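Local coordinates for protein carbohydrate kinase, pfkB family (Enterococcus faecalis, PDB 3KTN) that probably acts as a magnesium-dependent sugar kinase of the pfkB (ribokinase) family, with 2-keto-3-deoxygluconate as its putative substrate, at residues 201-212 with 221-232. Numbering follows the deposited sequence.
Sequences RRDLVELLGFIP and QETELIQRFMSQ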
ATOM      1  N   ARG A 201      39.134  -4.582  15.672  1.00 58.59           N
ATOM      2  CA  ARG A 201      40.539  -4.236  15.830  1.00 61.86           C
ATOM      3  C   ARG A 201      40.722  -2.732  15.670  1.00 63.13           C
ATOM      4  O   ARG A 201      41.403  -2.090  16.472  1.00 64.41           O
ATOM      5  CB  ARG A 201      41.378  -4.957  14.774  1.00 64.93           C
ATOM      6  CG  ARG A 201      42.833  -4.506  14.706  1.00 68.59           C
ATOM      7  CD  ARG A 201      43.526  -5.101  13.488  1.00 71.65           C
ATOM      8  NE  ARG A 201      44.957  -4.809  13.449  1.00 74.43           N
ATOM      9  CZ  ARG A 201      45.471  -3.591  13.307  1.00 75.51           C
ATOM     10  NH1 ARG A 201      44.672  -2.536  13.191  1.00 75.63           N
ATOM     11  NH2 ARG A 201      46.788  -3.428  13.276  1.00 75.27           N
ATOM     12  N   ARG A 202      40.111  -2.171  14.631  1.00 63.58           N
ATOM     13  CA  ARG A 202      40.223  -0.742  14.376  1.00 64.32           C
ATOM     14  C   ARG A 202      39.741   0.102  15.548  1.00 63.14           C
ATOM     15  O   ARG A 202      40.169   1.244  15.707  1.00 63.76           O
ATOM     16  CB  ARG A 202      39.451  -0.356  13.112  1.00 67.25           C
ATOM     17  CG  ARG A 202      40.019  -0.955  11.838  1.00 71.48           C
ATOM     18  CD  ARG A 202      39.423  -0.298  10.602  1.00 75.38           C
ATOM     19  NE  ARG A 202      39.931  -0.894   9.368  1.00 79.59           N
ATOM     20  CZ  ARG A 202      39.681  -2.142   8.980  1.00 81.18           C
ATOM     21  NH1 ARG A 202      38.925  -2.933   9.732  1.00 81.70           N
ATOM     22  NH2 ARG A 202      40.188  -2.599   7.842  1.00 82.51           N
ATOM     23  N   ASP A 203      38.844  -0.442  16.367  1.00 61.36           N
ATOM     24  CA  ASP A 203      38.367   0.315  17.519  1.00 59.81           C
ATOM     25  C   ASP A 203      39.514   0.466  18.511  1.00 58.81           C
ATOM     26  O   ASP A 203      39.782   1.561  19.009  1.00 58.01           O
ATOM     27  CB  ASP A 203      37.192  -0.391  18.209  1.00 60.20           C
ATOM     28  CG  ASP A 203      35.892  -0.267  17.431  1.00 60.48           C
ATOM     29  OD1 ASP A 203      35.552   0.861  17.012  1.00 62.29           O
ATOM     30  OD2 ASP A 203      35.204  -1.293  17.255  1.00 58.46           O
ATOM     31  N   LEU A 204      40.191  -0.642  18.788  1.00 56.77           N
ATOM     32  CA  LEU A 204      41.304  -0.643  19.724  1.00 57.71           C
ATOM     33  C   LEU A 204      42.382   0.348  19.297  1.00 57.65           C
ATOM     34  O   LEU A 204      42.859   1.141  20.105  1.00 57.59           O
ATOM     35  CB  LEU A 204      41.895  -2.049  19.827  1.00 55.41           C
ATOM     36  CG  LEU A 204      40.863  -3.127  20.165  1.00 55.84           C
ATOM     37  CD1 LEU A 204      41.543  -4.483  20.273  1.00 55.26           C
ATOM     38  CD2 LEU A 204      40.163  -2.771  21.467  1.00 54.90           C
ATOM     39  N   VAL A 205      42.742   0.315  18.019  1.00 58.02           N
ATOM     40  CA  VAL A 205      43.770   1.201  17.489  1.00 57.90           C
ATOM     41  C   VAL A 205      43.320   2.654  17.331  1.00 59.56           C
ATOM     42  O   VAL A 205      43.927   3.565  17.902  1.00 60.46           O
ATOM     43  CB  VAL A 205      44.283   0.683  16.122  1.00 57.44           C
ATOM     44  CG1 VAL A 205      45.258   1.679  15.513  1.00 55.71           C
ATOM     45  CG2 VAL A 205      44.954  -0.672  16.301  1.00 55.97           C
ATOM     46  N   GLU A 206      42.256   2.868  16.565  1.00 59.38           N
ATOM     47  CA  GLU A 206      41.753   4.212  16.309  1.00 59.29           C
ATOM     48  C   GLU A 206      41.042   4.919  17.450  1.00 58.25           C
ATOM     49  O   GLU A 206      41.076   6.146  17.529  1.00 58.31           O
ATOM     50  CB  GLU A 206      40.824   4.199  15.097  1.00 62.27           C
ATOM     51  CG  GLU A 206      41.537   4.009  13.779  1.00 66.10           C
ATOM     52  CD  GLU A 206      40.578   4.009  12.611  1.00 68.96           C
ATOM     53  OE1 GLU A 206      39.743   4.940  12.536  1.00 69.05           O
ATOM     54  OE2 GLU A 206      40.662   3.086  11.772  1.00 70.82           O
ATOM     55  N   LEU A 207      40.384   4.169  18.327  1.00 56.72           N
ATOM     56  CA  LEU A 207      39.676   4.806  19.431  1.00 56.15           C
ATOM     57  C   LEU A 207      40.433   4.735  20.749  1.00 55.74           C
ATOM     58  O   LEU A 207      40.613   5.748  21.424  1.00 55.28           O
ATOM     59  CB  LEU A 207      38.288   4.183  19.612  1.00 54.69           C
ATOM     60  CG  LEU A 207      37.505   4.734  20.809  1.00 53.80           C
ATOM     61  CD1 LEU A 207      37.284   6.229  20.632  1.00 53.14           C
ATOM     62  CD2 LEU A 207      36.178   4.005  20.945  1.00 53.09           C
ATOM     63  N   LEU A 208      40.872   3.534  21.111  1.00 55.63           N
ATOM     64  CA  LEU A 208      41.590   3.328  22.356  1.00 57.08           C
ATOM     65  C   LEU A 208      43.086   3.610  22.230  1.00 58.80           C
ATOM     66  O   LEU A 208      43.851   3.362  23.158  1.00 59.13           O
ATOM     67  CB  LEU A 208      41.355   1.902  22.855  1.00 56.03           C
ATOM     68  CG  LEU A 208      39.890   1.546  23.126  1.00 55.29           C
ATOM     69  CD1 LEU A 208      39.805   0.137  23.667  1.00 54.72           C
ATOM     70  CD2 LEU A 208      39.286   2.528  24.117  1.00 55.08           C
ATOM     71  N   GLY A 209      43.489   4.124  21.073  1.00 60.28           N
ATOM     72  CA  GLY A 209      44.882   4.462  20.841  1.00 61.60           C
ATOM     73  C   GLY A 209      45.915   3.358  20.981  1.00 62.57           C
ATOM     74  O   GLY A 209      47.106   3.648  21.062  1.00 63.20           O
ATOM     75  N   PHE A 210      45.485   2.102  21.012  1.00 63.47           N
ATOM     76  CA  PHE A 210      46.431   0.997  21.129  1.00 64.30           C
ATOM     77  C   PHE A 210      47.414   1.005  19.965  1.00 66.40           C
ATOM     78  O   PHE A 210      47.097   1.484  18.871  1.00 65.99           O
ATOM     79  CB  PHE A 210      45.694  -0.342  21.159  1.00 62.81           C
ATOM     80  CG  PHE A 210      45.254  -0.763  22.530  1.00 62.26           C
ATOM     81  CD1 PHE A 210      45.848  -1.854  23.156  1.00 61.21           C
ATOM     82  CD2 PHE A 210      44.247  -0.077  23.197  1.00 61.38           C
ATOM     83  CE1 PHE A 210      45.443  -2.255  24.427  1.00 61.21           C
ATOM     84  CE2 PHE A 210      43.835  -0.470  24.468  1.00 60.84           C
ATOM     85  CZ  PHE A 210      44.435  -1.560  25.083  1.00 61.16           C
ATOM     86  N   ILE A 211      48.610   0.481  20.209  1.00 68.71           N
ATOM     87  CA  ILE A 211      49.652   0.411  19.188  1.00 70.36           C
ATOM     88  C   ILE A 211      50.061  -1.045  18.979  1.00 71.06           C
ATOM     89  O   ILE A 211      50.369  -1.760  19.935  1.00 71.24           O
ATOM     90  CB  ILE A 211      50.905   1.228  19.597  1.00 71.01           C
ATOM     91  CG1 ILE A 211      50.534   2.700  19.815  1.00 71.11           C
ATOM     92  CG2 ILE A 211      51.974   1.112  18.521  1.00 70.70           C
ATOM     93  CD1 ILE A 211      50.070   3.422  18.563  1.00 71.16           C
ATOM     94  N   PRO A 212      50.055  -1.509  17.721  1.00 71.96           N
ATOM     95  CA  PRO A 212      50.426  -2.889  17.397  1.00 72.65           C
ATOM     96  C   PRO A 212      51.935  -3.110  17.321  1.00 73.63           C
ATOM     97  O   PRO A 212      52.684  -2.225  16.909  1.00 73.61           O
ATOM     98  CB  PRO A 212      49.748  -3.113  16.054  1.00 72.27           C
ATOM     99  CG  PRO A 212      49.873  -1.769  15.413  1.00 72.35           C
ATOM    100  CD  PRO A 212      49.503  -0.824  16.537  1.00 71.69           C
ATOM    101  N   GLN A 221      50.390 -10.691  15.083  1.00 60.90           N
ATOM    102  CA  GLN A 221      50.324  -9.293  15.490  1.00 62.07           C
ATOM    103  C   GLN A 221      48.905  -8.967  15.941  1.00 62.45           C
ATOM    104  O   GLN A 221      48.692  -8.352  16.990  1.00 62.04           O
ATOM    105  CB  GLN A 221      50.699  -8.381  14.322  1.00 62.62           C
ATOM    106  CG  GLN A 221      50.552  -6.906  14.634  1.00 65.41           C
ATOM    107  CD  GLN A 221      50.597  -6.043  13.393  1.00 67.26           C
ATOM    108  OE1 GLN A 221      51.611  -5.985  12.698  1.00 69.99           O
ATOM    109  NE2 GLN A 221      49.491  -5.365  13.104  1.00 67.93           N
ATOM    110  N   GLU A 222      47.944  -9.386  15.123  1.00 62.29           N
ATOM    111  CA  GLU A 222      46.526  -9.169  15.376  1.00 60.80           C
ATOM    112  C   GLU A 222      46.123  -9.698  16.749  1.00 58.34           C
ATOM    113  O   GLU A 222      45.557  -8.971  17.568  1.00 57.17           O
ATOM    114  CB  GLU A 222      45.712  -9.863  14.281  1.00 63.38           C
ATOM    115  CG  GLU A 222      44.207  -9.720  14.402  1.00 67.66           C
ATOM    116  CD  GLU A 222      43.747  -8.279  14.345  1.00 70.21           C
ATOM    117  OE1 GLU A 222      43.944  -7.548  15.338  1.00 71.86           O
ATOM    118  OE2 GLU A 222      43.194  -7.876  13.299  1.00 71.75           O
ATOM    119  N   THR A 223      46.424 -10.969  16.995  1.00 56.10           N
ATOM    120  CA  THR A 223      46.097 -11.613  18.259  1.00 55.98           C
ATOM    121  C   THR A 223      46.814 -10.980  19.457  1.00 56.91           C
ATOM    122  O   THR A 223      46.226 -10.825  20.530  1.00 57.22           O
ATOM    123  CB  THR A 223      46.446 -13.117  18.215  1.00 55.67           C
ATOM    124  OG1 THR A 223      45.775 -13.733  17.108  1.00 54.89           O
ATOM    125  CG2 THR A 223      46.015 -13.803  19.501  1.00 54.31           C
ATOM    126  N   GLU A 224      48.083 -10.618  19.278  1.00 56.85           N
ATOM    127  CA  GLU A 224      48.864 -10.011  20.355  1.00 56.75           C
ATOM    128  C   GLU A 224      48.194  -8.734  20.852  1.00 55.44           C
ATOM    129  O   GLU A 224      48.052  -8.526  22.055  1.00 55.48           O
ATOM    130  CB  GLU A 224      50.287  -9.695  19.869  1.00 56.56           C
ATOM    131  CG  GLU A 224      51.292  -9.338  20.967  1.00 56.66           C
ATOM    132  CD  GLU A 224      51.079  -7.956  21.573  1.00 56.33           C
ATOM    133  OE1 GLU A 224      50.930  -6.976  20.811  1.00 56.19           O
ATOM    134  OE2 GLU A 224      51.074  -7.848  22.815  1.00 57.03           O
ATOM    135  N   LEU A 225      47.783  -7.884  19.919  1.00 54.77           N
ATOM    136  CA  LEU A 225      47.129  -6.633  20.272  1.00 55.46           C
ATOM    137  C   LEU A 225      45.815  -6.838  21.028  1.00 55.55           C
ATOM    138  O   LEU A 225      45.575  -6.195  22.052  1.00 56.77           O
ATOM    139  CB  LEU A 225      46.870  -5.807  19.011  1.00 56.48           C
ATOM    140  CG  LEU A 225      45.964  -4.581  19.156  1.00 57.73           C
ATOM    141  CD1 LEU A 225      46.359  -3.772  20.375  1.00 60.42           C
ATOM    142  CD2 LEU A 225      46.064  -3.733  17.903  1.00 59.56           C
ATOM    143  N   ILE A 226      44.978  -7.742  20.532  1.00 53.97           N
ATOM    144  CA  ILE A 226      43.678  -8.007  21.142  1.00 52.33           C
ATOM    145  C   ILE A 226      43.733  -8.687  22.505  1.00 51.83           C
ATOM    146  O   ILE A 226      43.030  -8.282  23.432  1.00 50.09           O
ATOM    147  CB  ILE A 226      42.792  -8.845  20.185  1.00 51.47           C
ATOM    148  CG1 ILE A 226      42.458  -8.013  18.948  1.00 51.47           C
ATOM    149  CG2 ILE A 226      41.517  -9.293  20.893  1.00 50.34           C
ATOM    150  CD1 ILE A 226      41.708  -8.765  17.878  1.00 50.88           C
ATOM    151  N   GLN A 227      44.553  -9.720  22.641  1.00 52.33           N
ATOM    152  CA  GLN A 227      44.642 -10.406  23.924  1.00 53.90           C
ATOM    153  C   GLN A 227      45.342  -9.535  24.961  1.00 54.09           C
ATOM    154  O   GLN A 227      45.215  -9.766  26.163  1.00 55.39           O
ATOM    155  CB  GLN A 227      45.350 -11.750  23.761  1.00 54.20           C
ATOM    156  CG  GLN A 227      44.601 -12.681  22.826  1.00 55.54           C
ATOM    157  CD  GLN A 227      45.190 -14.069  22.778  1.00 57.23           C
ATOM    158  OE1 GLN A 227      46.381 -14.240  22.518  1.00 58.61           O
ATOM    159  NE2 GLN A 227      44.357 -15.074  23.023  1.00 56.71           N
ATOM    160  N   ARG A 228      46.060  -8.522  24.488  1.00 52.87           N
ATOM    161  CA  ARG A 228      46.756  -7.595  25.369  1.00 54.27           C
ATOM    162  C   ARG A 228      45.673  -6.682  25.954  1.00 54.71           C
ATOM    163  O   ARG A 228      45.607  -6.464  27.167  1.00 54.62           O
ATOM    164  CB  ARG A 228      47.767  -6.775  24.561  1.00 53.26           C
ATOM    165  CG  ARG A 228      48.971  -6.277  25.347  1.00 54.27           C
ATOM    166  CD  ARG A 228      49.980  -5.624  24.408  1.00 53.12           C
ATOM    167  NE  ARG A 228      49.564  -4.286  23.997  1.00 53.66           N
ATOM    168  CZ  ARG A 228      49.924  -3.702  22.858  1.00 53.85           C
ATOM    169  NH1 ARG A 228      50.706  -4.338  21.998  1.00 55.33           N
ATOM    170  NH2 ARG A 228      49.516  -2.469  22.587  1.00 53.45           N
ATOM    171  N   PHE A 229      44.826  -6.156  25.072  1.00 55.08           N
ATOM    172  CA  PHE A 229      43.716  -5.288  25.463  1.00 54.22           C
ATOM    173  C   PHE A 229      42.816  -6.032  26.446  1.00 53.52           C
ATOM    174  O   PHE A 229      42.361  -5.467  27.438  1.00 53.93           O
ATOM    175  CB  PHE A 229      42.917  -4.884  24.213  1.00 55.84           C
ATOM    176  CG  PHE A 229      41.502  -4.443  24.497  1.00 55.61           C
ATOM    177  CD1 PHE A 229      41.241  -3.217  25.099  1.00 55.89           C
ATOM    178  CD2 PHE A 229      40.428  -5.265  24.159  1.00 56.57           C
ATOM    179  CE1 PHE A 229      39.931  -2.812  25.361  1.00 56.55           C
ATOM    180  CE2 PHE A 229      39.114  -4.872  24.415  1.00 57.52           C
ATOM    181  CZ  PHE A 229      38.865  -3.643  25.018  1.00 57.05           C
HETATM  182  N   MSE A 230      42.578  -7.308  26.170  1.00 53.20           N
HETATM  183  CA  MSE A 230      41.723  -8.132  27.014  1.00 54.76           C
HETATM  184  C   MSE A 230      42.255  -8.393  28.419  1.00 55.45           C
HETATM  185  O   MSE A 230      41.502  -8.312  29.393  1.00 54.42           O
HETATM  186  CB  MSE A 230      41.455  -9.471  26.339  1.00 56.33           C
HETATM  187  CG  MSE A 230      40.572  -9.390  25.111  1.00 58.75           C
HETATM  188 SE   MSE A 230      40.200 -11.159  24.452  1.00 64.16          SE
HETATM  189  CE  MSE A 230      38.865 -11.698  25.745  1.00 58.14           C
ATOM    190  N   SER A 231      43.538  -8.731  28.527  1.00 55.18           N
ATOM    191  CA  SER A 231      44.122  -9.011  29.834  1.00 54.89           C
ATOM    192  C   SER A 231      44.182  -7.740  30.667  1.00 53.99           C
ATOM    193  O   SER A 231      44.065  -7.787  31.888  1.00 55.58           O
ATOM    194  CB  SER A 231      45.519  -9.625  29.681  1.00 54.94           C
ATOM    195  OG  SER A 231      46.354  -8.814  28.878  1.00 58.07           O
ATOM    196  N   GLN A 232      44.347  -6.600  30.004  1.00 52.96           N
ATOM    197  CA  GLN A 232      44.395  -5.326  30.706  1.00 51.93           C
ATOM    198  C   GLN A 232      43.105  -5.049  31.480  1.00 52.96           C
ATOM    199  O   GLN A 232      43.135  -4.452  32.558  1.00 54.08           O
ATOM    200  CB  GLN A 232      44.619  -4.185  29.727  1.00 51.76           C
ATOM    201  CG  GLN A 232      44.657  -2.839  30.401  1.00 51.32           C
ATOM    202  CD  GLN A 232      44.692  -1.712  29.410  1.00 51.73           C
ATOM    203  OE1 GLN A 232      45.292  -1.837  28.348  1.00 55.53           O
ATOM    204  NE2 GLN A 232      44.061  -0.596  29.751  1.00 50.65           N
TER
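Leu204 and Phe229 illustrate how a methyl group and a ring can seat a short helix against a longer one: CD2 of Leu204 stands 3.5 Å from the centroid of the Phe229 ring, almost exactly on the ring normal. With CG of Phe229 anti to the backbone N (chi1 158°), the ring reaches across to meet this methyl with one face and Phe210 with its edge. The two phenyl rings form an offset edge-to-face pair, Phe229 supplying the edge, with planes at 82°. Leu225 spreads its two methyls, CD1 lying 3.4 Å from CD1 of Phe210 and CD2 packing on Val205 and Pro212.

Outward, the contact turns polar. The guanidinium of Arg228 reaches Ile211 O in its own plane, through a nearly straight bond from NH2 (2.9 Å) and a weak one from NH1, while Glu224 OE1 forms a salt bridge with NH1. Nearer the start of both helices, Arg201 NE and Glu222 OE1 form a long salt bridge (3.5 Å) whose detailed geometry is doubtful, because the carboxylate is modelled too close to the arginine chain.

Helix 201-206 crosses segment 221-232 of helix 218-233 at 69°, and the loop to Pro212 folds back over the latter. Beyond, Ile226 rests on Phe238 of strand 237-245 and Tyr257 of strand 250-257, while Leu208 touches helix 177-190.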